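Local coordinates for putative Glycosidase (Bacteroides thetaiotaomicron, PDB 3R67), which is a putative glycosidase with the five-bladed beta-propeller fold of its family, at residues P25-D30 against S344-A349. Sequence-based numbering, arbitrary orientation.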
ATOM      1  N   PRO A  25     -11.592   9.660 -11.144  1.00 17.52           N
ATOM      2  CA  PRO A  25     -10.227   9.257 -10.716  1.00 14.84           C
ATOM      3  C   PRO A  25      -9.267  10.429 -10.690  1.00 17.04           C
ATOM      4  O   PRO A  25      -9.346  11.338 -11.502  1.00 18.13           O
ATOM      5  CB  PRO A  25      -9.809   8.236 -11.779  1.00 16.40           C
ATOM      6  CG  PRO A  25     -10.575   8.619 -13.005  1.00 21.41           C
ATOM      7  CD  PRO A  25     -11.877   9.228 -12.531  1.00 18.60           C
ATOM      8  N   ILE A  26      -8.361  10.407  -9.738  1.00 12.11           N
ATOM      9  CA  ILE A  26      -7.339  11.437  -9.656  1.00 11.11           C
ATOM     10  C   ILE A  26      -6.173  11.082 -10.631  1.00 13.59           C
ATOM     11  O   ILE A  26      -5.482  11.984 -11.074  1.00 15.68           O
ATOM     12  CB  ILE A  26      -6.837  11.667  -8.205  1.00 13.21           C
ATOM     13  CG1 ILE A  26      -6.158  10.420  -7.594  1.00 11.86           C
ATOM     14  CG2 ILE A  26      -7.989  12.152  -7.322  1.00 14.62           C
ATOM     15  CD1 ILE A  26      -5.176  10.711  -6.489  1.00 10.58           C
ATOM     16  N   VAL A  27      -5.950   9.791 -10.946  1.00  8.44           N
ATOM     17  CA  VAL A  27      -4.905   9.318 -11.868  1.00  8.61           C
ATOM     18  C   VAL A  27      -5.520   8.246 -12.764  1.00 13.65           C
ATOM     19  O   VAL A  27      -6.169   7.320 -12.279  1.00 15.52           O
ATOM     20  CB  VAL A  27      -3.595   8.798 -11.179  1.00 12.19           C
ATOM     21  CG1 VAL A  27      -2.511   8.490 -12.222  1.00 13.16           C
ATOM     22  CG2 VAL A  27      -3.048   9.800 -10.167  1.00 10.95           C
ATOM     23  N   SER A  28      -5.304   8.379 -14.062  1.00 12.18           N
ATOM     24  CA  SER A  28      -5.782   7.490 -15.130  1.00 13.46           C
ATOM     25  C   SER A  28      -4.644   7.186 -16.084  1.00 19.27           C
ATOM     26  O   SER A  28      -3.709   7.969 -16.112  1.00 19.48           O
ATOM     27  CB  SER A  28      -6.959   8.124 -15.886  1.00 15.79           C
ATOM     28  OG  SER A  28      -8.060   8.409 -15.046  1.00 15.77           O
ATOM     29  N   PRO A  29      -4.673   6.081 -16.882  1.00 17.70           N
ATOM     30  CA  PRO A  29      -3.582   5.846 -17.832  1.00 17.78           C
ATOM     31  C   PRO A  29      -3.443   6.979 -18.868  1.00 23.42           C
ATOM     32  O   PRO A  29      -4.429   7.605 -19.264  1.00 24.51           O
ATOM     33  CB  PRO A  29      -3.977   4.534 -18.527  1.00 19.45           C
ATOM     34  CG  PRO A  29      -5.005   3.953 -17.723  1.00 23.29           C
ATOM     35  CD  PRO A  29      -5.700   5.030 -16.986  1.00 18.67           C
ATOM     36  N   ASP A  30      -2.201   7.261 -19.260  1.00 17.79           N
ATOM     37  CA  ASP A  30      -1.859   8.235 -20.281  1.00 17.40           C
ATOM     38  C   ASP A  30      -1.033   7.509 -21.333  1.00 20.84           C
ATOM     39  O   ASP A  30       0.067   7.038 -21.035  1.00 19.07           O
ATOM     40  CB  ASP A  30      -1.127   9.454 -19.682  1.00 17.82           C
ATOM     41  CG  ASP A  30      -0.997  10.652 -20.614  1.00 25.62           C
ATOM     42  OD1 ASP A  30      -0.934  10.445 -21.850  1.00 26.84           O
ATOM     43  OD2 ASP A  30      -0.891  11.799 -20.102  1.00 31.02           O
ATOM     44  N   SER A 344      -6.980  -0.329 -12.141  1.00 20.98           N
ATOM     45  CA  SER A 344      -6.991   0.504 -13.365  1.00 20.68           C
ATOM     46  C   SER A 344      -6.866   2.007 -13.112  1.00 23.09           C
ATOM     47  O   SER A 344      -6.262   2.704 -13.925  1.00 23.55           O
ATOM     48  CB  SER A 344      -8.291   0.281 -14.136  1.00 23.44           C
ATOM     49  OG  SER A 344      -8.388  -1.057 -14.597  1.00 27.31           O
ATOM     50  N   ARG A 345      -7.446   2.510 -12.022  1.00 18.79           N
ATOM     51  CA  ARG A 345      -7.447   3.939 -11.690  1.00 16.32           C
ATOM     52  C   ARG A 345      -6.989   4.178 -10.245  1.00 15.19           C
ATOM     53  O   ARG A 345      -6.888   3.241  -9.458  1.00 13.82           O
ATOM     54  CB  ARG A 345      -8.866   4.543 -11.887  1.00 13.59           C
ATOM     55  CG  ARG A 345      -9.503   4.409 -13.273  1.00 20.82           C
ATOM     56  CD  ARG A 345      -8.751   5.151 -14.373  1.00 31.61           C
ATOM     57  NE  ARG A 345      -9.390   4.996 -15.684  1.00 30.97           N
ATOM     58  CZ  ARG A 345      -9.103   4.036 -16.561  1.00 42.27           C
ATOM     59  NH1 ARG A 345      -8.173   3.127 -16.285  1.00 29.19           N
ATOM     60  NH2 ARG A 345      -9.729   3.988 -17.725  1.00 30.88           N
ATOM     61  N   VAL A 346      -6.697   5.441  -9.922  1.00 10.49           N
ATOM     62  CA  VAL A 346      -6.348   5.915  -8.575  1.00  9.19           C
ATOM     63  C   VAL A 346      -7.462   6.840  -8.144  1.00 11.29           C
ATOM     64  O   VAL A 346      -7.874   7.691  -8.922  1.00  9.68           O
ATOM     65  CB  VAL A 346      -4.948   6.585  -8.448  1.00 11.77           C
ATOM     66  CG1 VAL A 346      -4.678   7.031  -7.006  1.00 11.18           C
ATOM     67  CG2 VAL A 346      -3.838   5.660  -8.923  1.00 11.12           C
ATOM     68  N   ALA A 347      -7.962   6.670  -6.920  1.00  8.35           N
ATOM     69  CA  ALA A 347      -9.027   7.535  -6.400  1.00  6.89           C
ATOM     70  C   ALA A 347      -8.717   7.937  -4.955  1.00  9.22           C
ATOM     71  O   ALA A 347      -7.818   7.377  -4.326  1.00  5.67           O
ATOM     72  CB  ALA A 347     -10.386   6.833  -6.499  1.00  7.08           C
ATOM     73  N   VAL A 348      -9.443   8.940  -4.448  1.00  8.54           N
ATOM     74  CA  VAL A 348      -9.296   9.449  -3.085  1.00  8.02           C
ATOM     75  C   VAL A 348     -10.687   9.471  -2.396  1.00 13.38           C
ATOM     76  O   VAL A 348     -11.722   9.658  -3.044  1.00 12.50           O
ATOM     77  CB  VAL A 348      -8.603  10.866  -3.061  1.00 11.69           C
ATOM     78  CG1 VAL A 348      -9.418  11.932  -3.807  1.00 11.94           C
ATOM     79  CG2 VAL A 348      -8.287  11.326  -1.636  1.00 11.20           C
ATOM     80  N   ALA A 349     -10.675   9.220  -1.081  1.00 11.43           N
ATOM     81  CA  ALA A 349     -11.773   9.342  -0.124  1.00 11.27           C
ATOM     82  C   ALA A 349     -11.302  10.267   1.000  1.00 16.01           C
ATOM     83  O   ALA A 349     -10.109  10.269   1.322  1.00 12.76           O
ATOM     84  CB  ALA A 349     -12.220   7.982   0.394  1.00 11.31           C
TER
HETATM   85  O   HOH W   1     -10.730   7.790 -16.304  1.00 30.48           O
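V27 pairs with V346 through a single antiparallel hydrogen-bonded bridge, in which V346 N gives a nearly straight bond to V27 O (3.1 Å). The return bond is split: V346 O takes I26 N at 2.9 Å, bent to 139°, and V27 N only weakly at 3.5 Å. Two successive residues opposite one define a classic beta bulge.

On one side of the paired backbones, I26, V27, V346 and V348 pack together. CB of V27 meets CB of V346 at 3.8 Å, the two side chains running alongside each other. I26 holds CG1 between its backbone N and carbonyl carbon (chi1 63°), which brings that branch to 3.7 Å from V346 CG1; its CG2 reaches V348 CG1 at 3.8 Å, the two side chains crossing at about a right angle. Y338, on strand 334-341, touches both I26 and V348.

In this member of a five-bladed beta-propeller family, 345-351 is an outermost strand of the three-stranded antiparallel sheet 323-331, 334-341 and 345-351, and loop 25-30 lies along its edge, meeting it in that one bridge.

On the other side, P25 CB lies against R345 CB. R345 bends at chi2 (-64°), folding its guanidinium back so that NH1 bonds S344 O in the guanidinium plane, though from above the carbonyl plane. P29 CD sits 3.1 Å above one guanidinium face, toward the rim. A water accepts from R345 NE at 3.2 Å and also hydrogen-bonds S28 OG, linking the two segments.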